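Local coordinates for protein aldehyde dehydrogenase (Trypanosoma brucei, PDB 5MYP) that probably oxidises aldehydes to carboxylic acids with NAD+ as the electron acceptor, as other members of the aldehyde dehydrogenase family do, at residues 197-202 with 220-225; 388-393 with 436-441; 120-125 with 147-152; 127-132 with 256-261. All coordinates share one frame; numbering follows the deposited sequence.

Contact 1: 197-202 with 220-225; sequences ILYTGS and VTLELG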
loop_
_atom_site.group_PDB
_atom_site.type_symbol
_atom_site.label_atom_id
_atom_site.label_comp_id
_atom_site.label_asym_id
_atom_site.label_seq_id
_atom_site.Cartn_x
_atom_site.Cartn_y
_atom_site.Cartn_z
ATOM N N ILE A 197 -8.500 1.209 5.885
ATOM C CA ILE A 197 -9.586 2.102 5.485
ATOM C C ILE A 197 -9.625 2.173 3.960
ATOM O O ILE A 197 -8.606 2.457 3.325
ATOM C CB ILE A 197 -9.412 3.525 6.065
ATOM C CG1 ILE A 197 -9.411 3.493 7.601
ATOM C CG2 ILE A 197 -10.510 4.459 5.554
ATOM C CD1 ILE A 197 -8.834 4.727 8.260
ATOM N N LEU A 198 -10.790 1.895 3.373
ATOM C CA LEU A 198 -11.014 2.169 1.951
ATOM C C LEU A 198 -11.949 3.366 1.824
ATOM O O LEU A 198 -13.052 3.357 2.374
ATOM C CB LEU A 198 -11.573 0.950 1.208
ATOM C CG LEU A 198 -11.600 1.106 -0.331
ATOM C CD1 LEU A 198 -11.270 -0.201 -1.058
ATOM C CD2 LEU A 198 -12.914 1.692 -0.844
ATOM N N TYR A 199 -11.501 4.384 1.092
ATOM C CA TYR A 199 -12.276 5.599 0.850
ATOM C C TYR A 199 -12.403 5.843 -0.646
ATOM O O TYR A 199 -11.408 5.825 -1.366
ATOM C CB TYR A 199 -11.621 6.821 1.516
ATOM C CG TYR A 199 -12.251 8.128 1.087
ATOM C CD1 TYR A 199 -13.431 8.576 1.672
ATOM C CD2 TYR A 199 -11.696 8.890 0.061
ATOM C CE1 TYR A 199 -14.031 9.763 1.273
ATOM C CE2 TYR A 199 -12.291 10.073 -0.359
ATOM C CZ TYR A 199 -13.457 10.510 0.252
ATOM O OH TYR A 199 -14.045 11.681 -0.160
ATOM N N THR A 200 -13.633 6.081 -1.092
ATOM C CA THR A 200 -13.924 6.500 -2.455
ATOM C C THR A 200 -14.536 7.895 -2.385
ATOM O O THR A 200 -15.441 8.145 -1.585
ATOM C CB THR A 200 -14.897 5.529 -3.151
ATOM O OG1 THR A 200 -14.398 4.191 -3.040
ATOM C CG2 THR A 200 -15.064 5.871 -4.632
ATOM N N GLY A 201 -14.026 8.805 -3.214
ATOM C CA GLY A 201 -14.509 10.184 -3.246
ATOM C C GLY A 201 -13.479 11.151 -3.797
ATOM O O GLY A 201 -12.809 10.840 -4.772
ATOM N N SER A 202 -13.355 12.317 -3.163
ATOM C CA SER A 202 -12.505 13.410 -3.656
ATOM C C SER A 202 -11.103 13.372 -3.054
ATOM O O SER A 202 -10.906 12.859 -1.951
ATOM C CB SER A 202 -13.142 14.758 -3.330
ATOM O OG SER A 202 -13.154 14.979 -1.931
ATOM N N VAL A 220 -4.304 2.700 3.916
ATOM C CA VAL A 220 -5.468 3.229 3.204
ATOM C C VAL A 220 -5.452 2.838 1.734
ATOM O O VAL A 220 -4.392 2.772 1.116
ATOM C CB VAL A 220 -5.602 4.770 3.326
ATOM C CG1 VAL A 220 -5.764 5.176 4.784
ATOM C CG2 VAL A 220 -4.418 5.500 2.688
ATOM N N THR A 221 -6.642 2.556 1.209
ATOM C CA THR A 221 -6.891 2.466 -0.219
ATOM C C THR A 221 -7.785 3.654 -0.542
ATOM O O THR A 221 -8.845 3.819 0.062
ATOM C CB THR A 221 -7.586 1.141 -0.586
ATOM O OG1 THR A 221 -6.746 0.043 -0.203
ATOM C CG2 THR A 221 -7.871 1.057 -2.088
ATOM N N LEU A 222 -7.338 4.496 -1.471
ATOM C CA LEU A 222 -8.035 5.725 -1.831
ATOM C C LEU A 222 -8.401 5.627 -3.304
ATOM O O LEU A 222 -7.524 5.429 -4.146
ATOM C CB LEU A 222 -7.146 6.945 -1.555
ATOM C CG LEU A 222 -6.558 7.052 -0.144
ATOM C CD1 LEU A 222 -5.561 8.202 -0.042
ATOM C CD2 LEU A 222 -7.660 7.219 0.889
ATOM N N GLU A 223 -9.697 5.719 -3.599
ATOM C CA GLU A 223 -10.213 5.627 -4.965
ATOM C C GLU A 223 -10.800 6.984 -5.308
ATOM O O GLU A 223 -11.900 7.332 -4.863
ATOM C CB GLU A 223 -11.282 4.534 -5.052
ATOM C CG GLU A 223 -10.759 3.123 -4.783
ATOM C CD GLU A 223 -10.096 2.459 -5.985
ATOM O OE1 GLU A 223 -10.235 2.953 -7.126
ATOM O OE2 GLU A 223 -9.427 1.420 -5.779
ATOM N N LEU A 224 -10.053 7.766 -6.083
ATOM C CA LEU A 224 -10.366 9.179 -6.277
ATOM C C LEU A 224 -10.677 9.420 -7.747
ATOM O O LEU A 224 -11.148 8.502 -8.423
ATOM C CB LEU A 224 -9.230 10.051 -5.725
ATOM C CG LEU A 224 -8.697 9.615 -4.352
ATOM C CD1 LEU A 224 -7.478 10.434 -3.957
ATOM C CD2 LEU A 224 -9.774 9.707 -3.280
ATOM N N GLY A 225 -10.468 10.640 -8.235
ATOM C CA GLY A 225 -10.829 10.986 -9.606
ATOM C C GLY A 225 -9.703 11.705 -10.313
ATOM O O GLY A 225 -8.521 11.382 -10.133
#
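Tyr199 and Leu222 face each other at the middle of a parallel strand pair, 197-200 beside 220-223, in the Rossmann-like sheet of the aldehyde dehydrogenase fold; helix 203-214 makes the crossover between them. The tyrosine can be followed outward. Its CB lies 4.0 Å from Leu222 CD2. With CG opposite the backbone N (chi1 170°), the ring crosses the Leu224 side chain at about a right angle, and Leu224 CD2 sits at the ring edge, 3.9 Å from Tyr199 CE2. At the tip, Tyr199 OH accepts the N-H of Ser202 at 3.1 Å, tying the ring to the start of the following helix, where Ser202 is the N-cap.

On the other face Leu198 CD1 packs 3.8 Å from Thr221 CG2, while Thr221 OG1 is hydrogen-bonded to His196 NE2. Thr200 OG1 comes 3.7 Å from Glu223 CB. Four backbone bonds join the strands, the shortest from Glu223 N to Tyr199 O at 2.8 Å. With its N and O both tied to the neighbouring strand, Glu223, a predicted active-site residue, has a firmly placed backbone, while its chain bends at CG and carries the carboxylate away from segment 197-202.

Contact 2: 388-393 with 436-441; sequences SREKPL and VGRSGM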
loop_
_atom_site.group_PDB
_atom_site.type_symbol
_atom_site.label_atom_id
_atom_site.label_comp_id
_atom_site.label_asym_id
_atom_site.label_seq_id
_atom_site.Cartn_x
_atom_site.Cartn_y
_atom_site.Cartn_z
ATOM N N SER A 388 0.897 17.630 -17.942
ATOM C CA SER A 388 0.835 18.836 -17.102
ATOM C C SER A 388 -0.291 18.790 -16.061
ATOM O O SER A 388 -0.382 19.678 -15.218
ATOM C CB SER A 388 0.674 20.088 -17.965
ATOM O OG SER A 388 -0.579 20.094 -18.634
ATOM N N ARG A 389 -1.153 17.776 -16.135
ATOM C CA ARG A 389 -2.281 17.628 -15.216
ATOM C C ARG A 389 -2.070 16.417 -14.317
ATOM O O ARG A 389 -1.170 15.612 -14.551
ATOM C CB ARG A 389 -3.579 17.515 -16.016
ATOM C CG ARG A 389 -3.933 18.822 -16.710
ATOM C CD ARG A 389 -5.125 18.710 -17.649
ATOM N NE ARG A 389 -5.561 20.042 -18.072
ATOM C CZ ARG A 389 -4.974 20.793 -19.010
ATOM N NH1 ARG A 389 -3.903 20.366 -19.690
ATOM N NH2 ARG A 389 -5.475 21.999 -19.278
ATOM N N GLU A 390 -2.904 16.293 -13.289
ATOM C CA GLU A 390 -2.763 15.214 -12.308
ATOM C C GLU A 390 -3.049 13.863 -12.962
ATOM O O GLU A 390 -3.769 13.787 -13.958
ATOM C CB GLU A 390 -3.688 15.432 -11.106
ATOM C CG GLU A 390 -3.398 16.691 -10.289
ATOM C CD GLU A 390 -2.059 16.674 -9.561
ATOM O OE1 GLU A 390 -1.430 15.601 -9.419
ATOM O OE2 GLU A 390 -1.638 17.753 -9.101
ATOM N N LYS A 391 -2.456 12.810 -12.404
ATOM C CA LYS A 391 -2.586 11.465 -12.956
ATOM C C LYS A 391 -4.043 11.026 -12.791
ATOM O O LYS A 391 -4.528 10.953 -11.663
ATOM C CB LYS A 391 -1.650 10.490 -12.239
ATOM C CG LYS A 391 -0.173 10.792 -12.424
ATOM C CD LYS A 391 0.691 9.831 -11.631
ATOM C CE LYS A 391 2.174 10.118 -11.815
ATOM N NZ LYS A 391 2.993 9.219 -10.956
ATOM N N PRO A 392 -4.755 10.785 -13.907
ATOM C CA PRO A 392 -6.173 10.457 -13.817
ATOM C C PRO A 392 -6.402 8.978 -13.551
ATOM O O PRO A 392 -5.504 8.161 -13.759
ATOM C CB PRO A 392 -6.692 10.827 -15.204
ATOM C CG PRO A 392 -5.545 10.523 -16.104
ATOM C CD PRO A 392 -4.293 10.769 -15.308
ATOM N N LEU A 393 -7.611 8.645 -13.114
ATOM C CA LEU A 393 -7.977 7.261 -12.830
ATOM C C LEU A 393 -8.010 6.402 -14.098
ATOM O O LEU A 393 -7.684 5.217 -14.054
ATOM C CB LEU A 393 -9.333 7.208 -12.122
ATOM C CG LEU A 393 -9.784 5.871 -11.534
ATOM C CD1 LEU A 393 -8.742 5.299 -10.581
ATOM C CD2 LEU A 393 -11.116 6.039 -10.822
ATOM N N VAL A 436 -3.510 6.287 -9.182
ATOM C CA VAL A 436 -2.115 6.601 -8.902
ATOM C C VAL A 436 -2.010 8.122 -8.730
ATOM O O VAL A 436 -2.751 8.875 -9.377
ATOM C CB VAL A 436 -1.183 6.083 -10.019
ATOM C CG1 VAL A 436 -1.572 6.657 -11.380
ATOM C CG2 VAL A 436 0.278 6.363 -9.688
ATOM N N GLY A 437 -1.113 8.566 -7.852
ATOM C CA GLY A 437 -1.008 9.987 -7.524
ATOM C C GLY A 437 -2.325 10.496 -6.967
ATOM O O GLY A 437 -2.918 9.857 -6.091
ATOM N N ARG A 438 -2.820 11.610 -7.505
ATOM C CA ARG A 438 -4.064 12.207 -6.997
ATOM C C ARG A 438 -5.358 11.481 -7.425
ATOM O O ARG A 438 -6.427 11.823 -6.926
ATOM C CB ARG A 438 -4.115 13.718 -7.295
ATOM C CG ARG A 438 -3.090 14.504 -6.472
ATOM C CD ARG A 438 -3.346 16.003 -6.450
ATOM N NE ARG A 438 -4.428 16.409 -5.560
ATOM C CZ ARG A 438 -4.348 16.532 -4.234
ATOM N NH1 ARG A 438 -3.227 16.255 -3.571
ATOM N NH2 ARG A 438 -5.423 16.919 -3.554
ATOM N N SER A 439 -5.275 10.479 -8.309
ATOM C CA SER A 439 -6.422 9.577 -8.557
ATOM C C SER A 439 -6.511 8.447 -7.526
ATOM O O SER A 439 -7.513 7.720 -7.495
ATOM C CB SER A 439 -6.427 9.009 -9.989
ATOM O OG SER A 439 -5.232 8.314 -10.299
ATOM N N GLY A 440 -5.480 8.303 -6.690
ATOM C CA GLY A 440 -5.542 7.463 -5.501
ATOM C C GLY A 440 -4.347 6.558 -5.303
ATOM O O GLY A 440 -3.362 6.652 -6.021
ATOM N N MET A 441 -4.450 5.681 -4.311
ATOM C CA MET A 441 -3.432 4.669 -4.024
ATOM C C MET A 441 -4.122 3.362 -3.662
ATOM O O MET A 441 -5.213 3.370 -3.086
ATOM C CB MET A 441 -2.504 5.115 -2.888
ATOM C CG MET A 441 -3.176 5.309 -1.534
ATOM S SD MET A 441 -2.024 5.836 -0.248
ATOM C CE MET A 441 -1.642 7.497 -0.800
HETATM O O HOH W 1 -1.332 13.060 -9.806
#
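Glu390 and Arg438 meet at the dimer interface of the aldehyde dehydrogenase fold, where the loop between helix 379-387 and strand 395-398 passes the short 3-10 turn at 438-439. They touch through carbon: Glu390 CD lies 3.4 Å from Arg438 CD, and the carboxylate and guanidinium planes stand 67° apart. Both chains are bent, glutamate at chi2 (-66°) and arginine at chi3 (77°), which lays the carboxylate against the arginine methylenes and sends the guanidinium to Glu207, with which Arg438 NH2 forms a salt bridge. Glu390 OE1 has its own salt bridge, to Arg193 of the second subunit.

Lys391 behaves differently. Its chain is extended beyond CG and runs obliquely over Val436, with Lys391 CD 3.9 Å from Val436 CG1, before NZ reaches the Leu118 carbonyl of the second subunit. The loop therefore contributes to the dimer interface with two charged ends.

Further along, Ser439 turns toward Lys391 and Leu393. Its CB packs 4.0 Å from the CB of Leu393, a residue whose side chain also lies close to the predicted active-site residues Cys259 and Glu223. Ser439 OG is 3.1 Å from Lys391 O. Val436 O is a second acceptor within range of the same proton. At the other end a single water joins the two segments, accepting from Lys391 N and Arg438 N and donating to Glu390 OE1 at 2.6 Å.

Contact 3: 120-125 with 147-152; sequences VVLVIG and TAVIKP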
loop_
_atom_site.group_PDB
_atom_site.type_symbol
_atom_site.label_atom_id
_atom_site.label_comp_id
_atom_site.label_asym_id
_atom_site.label_seq_id
_atom_site.Cartn_x
_atom_site.Cartn_y
_atom_site.Cartn_z
ATOM N N VAL A 120 -10.386 -5.113 11.562
ATOM C CA VAL A 120 -11.596 -4.371 11.203
ATOM C C VAL A 120 -11.277 -3.384 10.083
ATOM O O VAL A 120 -10.327 -2.594 10.190
ATOM C CB VAL A 120 -12.214 -3.619 12.407
ATOM C CG1 VAL A 120 -13.611 -3.116 12.063
ATOM C CG2 VAL A 120 -12.276 -4.527 13.629
ATOM N N VAL A 121 -12.071 -3.441 9.015
ATOM C CA VAL A 121 -11.918 -2.570 7.853
ATOM C C VAL A 121 -13.029 -1.522 7.854
ATOM O O VAL A 121 -14.200 -1.860 8.048
ATOM C CB VAL A 121 -11.982 -3.380 6.538
ATOM C CG1 VAL A 121 -11.903 -2.464 5.318
ATOM C CG2 VAL A 121 -10.875 -4.432 6.515
ATOM N N LEU A 122 -12.664 -0.260 7.646
ATOM C CA LEU A 122 -13.647 0.811 7.450
ATOM C C LEU A 122 -13.813 1.058 5.956
ATOM O O LEU A 122 -12.825 1.235 5.247
ATOM C CB LEU A 122 -13.209 2.103 8.142
ATOM C CG LEU A 122 -14.068 3.358 7.911
ATOM C CD1 LEU A 122 -15.484 3.167 8.429
ATOM C CD2 LEU A 122 -13.435 4.573 8.563
ATOM N N VAL A 123 -15.062 1.082 5.494
ATOM C CA VAL A 123 -15.389 1.425 4.108
ATOM C C VAL A 123 -16.247 2.686 4.103
ATOM O O VAL A 123 -17.345 2.684 4.649
ATOM C CB VAL A 123 -16.151 0.283 3.404
ATOM C CG1 VAL A 123 -16.507 0.670 1.970
ATOM C CG2 VAL A 123 -15.326 -0.991 3.437
ATOM N N ILE A 124 -15.733 3.757 3.501
ATOM C CA ILE A 124 -16.476 5.008 3.360
ATOM C C ILE A 124 -16.972 5.095 1.921
ATOM O O ILE A 124 -16.179 5.167 0.986
ATOM C CB ILE A 124 -15.614 6.235 3.714
ATOM C CG1 ILE A 124 -15.133 6.142 5.173
ATOM C CG2 ILE A 124 -16.395 7.533 3.487
ATOM C CD1 ILE A 124 -14.024 7.116 5.523
ATOM N N GLY A 125 -18.290 5.072 1.757
ATOM C CA GLY A 125 -18.914 5.054 0.441
ATOM C C GLY A 125 -19.047 6.432 -0.167
ATOM O O GLY A 125 -18.790 7.445 0.486
ATOM N N THR A 147 -13.728 -8.262 9.844
ATOM C CA THR A 147 -15.021 -7.633 10.069
ATOM C C THR A 147 -14.905 -6.209 9.537
ATOM O O THR A 147 -13.817 -5.771 9.147
ATOM C CB THR A 147 -15.442 -7.660 11.550
ATOM O OG1 THR A 147 -14.487 -6.948 12.342
ATOM C CG2 THR A 147 -15.535 -9.095 12.041
ATOM N N ALA A 148 -16.021 -5.493 9.490
ATOM C CA ALA A 148 -16.041 -4.197 8.827
ATOM C C ALA A 148 -17.046 -3.228 9.412
ATOM O O ALA A 148 -18.021 -3.636 10.037
ATOM C CB ALA A 148 -16.300 -4.370 7.338
ATOM N N VAL A 149 -16.768 -1.942 9.214
ATOM C CA VAL A 149 -17.736 -0.875 9.437
ATOM C C VAL A 149 -17.909 -0.143 8.113
ATOM O O VAL A 149 -16.925 0.182 7.451
ATOM C CB VAL A 149 -17.279 0.096 10.541
ATOM C CG1 VAL A 149 -18.257 1.263 10.673
ATOM C CG2 VAL A 149 -17.139 -0.650 11.864
ATOM N N ILE A 150 -19.156 0.102 7.723
ATOM C CA ILE A 150 -19.447 0.850 6.495
ATOM C C ILE A 150 -20.060 2.206 6.825
ATOM O O ILE A 150 -20.802 2.340 7.802
ATOM C CB ILE A 150 -20.337 0.067 5.500
ATOM C CG1 ILE A 150 -21.722 -0.258 6.080
ATOM C CG2 ILE A 150 -19.639 -1.213 5.070
ATOM C CD1 ILE A 150 -22.692 -0.771 5.043
ATOM N N LYS A 151 -19.734 3.199 6.003
ATOM C CA LYS A 151 -20.217 4.561 6.182
ATOM C C LYS A 151 -20.846 5.031 4.863
ATOM O O LYS A 151 -20.147 5.537 3.981
ATOM C CB LYS A 151 -19.072 5.466 6.661
ATOM C CG LYS A 151 -19.528 6.780 7.285
ATOM C CD LYS A 151 -19.613 7.896 6.252
ATOM C CE LYS A 151 -20.855 8.734 6.412
ATOM N NZ LYS A 151 -21.101 9.552 5.189
ATOM N N PRO A 152 -22.170 4.823 4.702
ATOM C CA PRO A 152 -22.844 5.253 3.475
ATOM C C PRO A 152 -22.829 6.765 3.280
ATOM O O PRO A 152 -22.889 7.520 4.261
ATOM C CB PRO A 152 -24.289 4.771 3.677
ATOM C CG PRO A 152 -24.185 3.661 4.657
ATOM C CD PRO A 152 -23.090 4.084 5.587
HETATM O O HOH W 2 -19.495 9.211 2.503
#
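Val121 is bonded to segment 147-152 through both its backbone polar atoms, its N to Thr147 O at 2.9 Å and its O from Val149 N. It lies in a parallel strand pair, 120-124 beside 147-151, the two strands of a beta-alpha-beta unit whose crossover is helix 132-143. Five N-H to carbonyl bonds run between the segments. Val123 N and Lys151 N go to Val149 O and Val123 O. The last, from Gly125 N to Lys151 O, continues the pairing past the end of the strands. CA-H groups back up four of the carbonyls; the closest is Ala148 CA, 3.1 Å from Val121 O.

Side chains pack on both faces. On one, Leu122 CD1 comes 4.0 Å from Val149 CG1, and Val120 crosses Thr147 obliquely in a methyl-to-hydroxyl contact, its CG2 3.5 Å from Thr147 OG1; that hydroxyl bonds to the Cys24 carbonyl of helix 16-29. On the other, Val123 CB meets Ile150 CG2 at 4.1 Å, on the face covered by the crossover helix, which touches Val123 through Pro137 and Ile150 through Ile134.

At the C-terminal end the polar group is Lys151. It bends at chi2 (-92°) and again at chi3, which carries NZ forward, past the end of the strand: it donates to Pro152 O at 2.9 Å from above the carbonyl plane, and also to Gly181 O. A water accepts from NZ and donates to Gly125 O. The buried ammonium is thus surrounded by oxygen atoms, which probably stabilise its positive charge and hold the loops leaving both strands together.

Contact 4: 127-132 with 256-261; sequences WNYPLL and GQTCIA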
loop_
_atom_site.group_PDB
_atom_site.type_symbol
_atom_site.label_atom_id
_atom_site.label_comp_id
_atom_site.label_asym_id
_atom_site.label_seq_id
_atom_site.Cartn_x
_atom_site.Cartn_y
_atom_site.Cartn_z
ATOM N N TRP A 127 -21.608 8.735 -3.277
ATOM C CA TRP A 127 -23.021 8.917 -3.656
ATOM C C TRP A 127 -23.367 8.542 -5.101
ATOM O O TRP A 127 -24.534 8.292 -5.396
ATOM C CB TRP A 127 -23.475 10.364 -3.392
ATOM C CG TRP A 127 -22.629 11.405 -4.051
ATOM C CD1 TRP A 127 -21.590 12.090 -3.492
ATOM C CD2 TRP A 127 -22.732 11.865 -5.401
ATOM N NE1 TRP A 127 -21.046 12.956 -4.406
ATOM C CE2 TRP A 127 -21.726 12.837 -5.587
ATOM C CE3 TRP A 127 -23.587 11.560 -6.470
ATOM C CZ2 TRP A 127 -21.551 13.508 -6.800
ATOM C CZ3 TRP A 127 -23.403 12.217 -7.683
ATOM C CH2 TRP A 127 -22.393 13.180 -7.835
ATOM N N ASN A 128 -22.379 8.529 -5.996
ATOM C CA ASN A 128 -22.652 8.435 -7.443
ATOM C C ASN A 128 -23.074 7.029 -7.901
ATOM O O ASN A 128 -23.946 6.893 -8.762
ATOM C CB ASN A 128 -21.478 8.991 -8.275
ATOM C CG ASN A 128 -20.216 8.155 -8.171
ATOM O OD1 ASN A 128 -19.944 7.548 -7.140
ATOM N ND2 ASN A 128 -19.433 8.131 -9.241
ATOM N N TYR A 129 -22.454 5.999 -7.324
ATOM C CA TYR A 129 -22.914 4.611 -7.457
ATOM C C TYR A 129 -22.972 4.058 -6.035
ATOM O O TYR A 129 -22.051 3.378 -5.587
ATOM C CB TYR A 129 -21.989 3.804 -8.365
ATOM C CG TYR A 129 -21.977 4.338 -9.778
ATOM C CD1 TYR A 129 -22.912 3.906 -10.724
ATOM C CD2 TYR A 129 -21.055 5.302 -10.161
ATOM C CE1 TYR A 129 -22.909 4.413 -12.014
ATOM C CE2 TYR A 129 -21.043 5.816 -11.449
ATOM C CZ TYR A 129 -21.966 5.373 -12.375
ATOM O OH TYR A 129 -21.946 5.891 -13.654
ATOM N N PRO A 130 -24.055 4.392 -5.307
ATOM C CA PRO A 130 -24.071 4.246 -3.854
ATOM C C PRO A 130 -24.187 2.818 -3.324
ATOM O O PRO A 130 -23.902 2.606 -2.146
ATOM C CB PRO A 130 -25.280 5.088 -3.433
ATOM C CG PRO A 130 -26.199 5.025 -4.604
ATOM C CD PRO A 130 -25.329 4.938 -5.818
ATOM N N LEU A 131 -24.605 1.864 -4.159
ATOM C CA LEU A 131 -24.634 0.458 -3.757
ATOM C C LEU A 131 -23.315 -0.229 -4.115
ATOM O O LEU A 131 -22.698 -0.869 -3.265
ATOM C CB LEU A 131 -25.814 -0.272 -4.407
ATOM C CG LEU A 131 -26.125 -1.669 -3.857
ATOM C CD1 LEU A 131 -26.517 -1.601 -2.387
ATOM C CD2 LEU A 131 -27.210 -2.345 -4.687
ATOM N N LEU A 132 -22.889 -0.087 -5.369
ATOM C CA LEU A 132 -21.635 -0.681 -5.847
ATOM C C LEU A 132 -20.435 -0.281 -4.993
ATOM O O LEU A 132 -19.672 -1.137 -4.548
ATOM C CB LEU A 132 -21.365 -0.270 -7.297
ATOM C CG LEU A 132 -20.115 -0.847 -7.971
ATOM C CD1 LEU A 132 -20.296 -2.333 -8.224
ATOM C CD2 LEU A 132 -19.806 -0.102 -9.263
ATOM N N GLY A 256 -22.645 12.055 -16.459
ATOM C CA GLY A 256 -21.215 12.377 -16.397
ATOM C C GLY A 256 -20.531 12.208 -15.051
ATOM O O GLY A 256 -19.314 12.368 -14.959
ATOM N N GLN A 257 -21.295 11.852 -14.018
ATOM C CA GLN A 257 -20.811 11.842 -12.636
ATOM C C GLN A 257 -20.230 10.472 -12.302
ATOM O O GLN A 257 -20.784 9.710 -11.508
ATOM C CB GLN A 257 -21.941 12.247 -11.679
ATOM C CG GLN A 257 -22.412 13.682 -11.904
ATOM C CD GLN A 257 -23.770 13.991 -11.308
ATOM O OE1 GLN A 257 -23.903 14.893 -10.484
ATOM N NE2 GLN A 257 -24.788 13.256 -11.733
ATOM N N THR A 258 -19.099 10.185 -12.940
ATOM C CA THR A 258 -18.373 8.929 -12.797
ATOM C C THR A 258 -16.885 9.279 -12.746
ATOM O O THR A 258 -16.415 10.100 -13.545
ATOM C CB THR A 258 -18.643 7.984 -13.994
ATOM O OG1 THR A 258 -20.056 7.890 -14.234
ATOM C CG2 THR A 258 -18.080 6.587 -13.756
ATOM N N CYS A 259 -16.158 8.650 -11.823
ATOM C CA CYS A 259 -14.720 8.894 -11.643
ATOM C C CYS A 259 -13.859 8.493 -12.840
ATOM O O CYS A 259 -12.725 8.960 -12.968
ATOM C CB CYS A 259 -14.224 8.178 -10.392
ATOM S SG CYS A 259 -14.717 9.019 -8.872
ATOM N N ILE A 260 -14.403 7.635 -13.705
ATOM C CA ILE A 260 -13.738 7.185 -14.936
ATOM C C ILE A 260 -14.505 7.629 -16.197
ATOM O O ILE A 260 -14.306 7.084 -17.282
ATOM C CB ILE A 260 -13.525 5.646 -14.920
ATOM C CG1 ILE A 260 -14.839 4.885 -14.669
ATOM C CG2 ILE A 260 -12.488 5.269 -13.861
ATOM C CD1 ILE A 260 -14.724 3.384 -14.794
ATOM N N ALA A 261 -15.366 8.637 -16.063
ATOM C CA ALA A 261 -16.068 9.196 -17.221
ATOM C C ALA A 261 -15.050 9.867 -18.138
ATOM O O ALA A 261 -14.027 10.351 -17.663
ATOM C CB ALA A 261 -17.116 10.209 -16.792
HETATM O O HOH W 3 -17.526 6.452 -10.239
#
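Asn128 and Tyr129 reach side by side from the loop after strand 110-124 to the loop that carries Cys259, the predicted catalytic cysteine. The asparagine amide takes hold of the backbone: ND2 donates to Gln257 O at 3.1 Å, an almost straight bond of 163°. That oxygen lies in the plane of the Asn128 amide, but the donor stands above the carbonyl plane of Gln257. With CG between the backbone N and the carbonyl carbon (chi1 67°), the amide projects directly at the opposing loop, and OD1 receives a weak bond from Tyr129 N. Asn128 CB meanwhile covers one face of the Trp127 ring, offset toward its rim.

The tryptophan and Gln257 side chains cross at about a right angle, with ring and amide planes 69° apart. Gln257 OE1 approaches the ring edge, 3.5 Å from Trp127 CH2, while both polar ends of this amide are bonded to the backbone at Arg315 and Val317. Tyr129 also works through its edge: its OH donates to Thr258 OG1 at 2.8 Å, and the threonine oxygen lies in the ring plane.

A water accepts from Asn128 ND2 at 2.7 Å and from Cys259 N at 3.0 Å. Both donors therefore point at one oxygen beside the cysteine. This is consistent with the oxyanion hole of the family, in which the asparagine amide and the cysteine N-H stabilise the tetrahedral intermediate.

Overall arrangement
From the N terminus, the first strand pair is contact 3, which closes a short loop around helix 132-143. Segment 127-132 opens contact 4 within that loop, so contacts 3 and 4 cross. Contact 4 closes only at 256-261, and contact 1, another beta-alpha-beta unit, is nested inside its span. Contact 2 follows in series, closing the loop 394-435. Contacts 3 and 1 share one sheet through Leu198, whose N and O probably bond to Leu122 and Ile124; strand 440-441 of contact 2 extends it, antiparallel to 220-223. Leu393 of contact 2 packs on Cys259 and Ile260 of contact 4 and on Leu224 O, gathering contacts 1, 2 and 4 around the predicted active site.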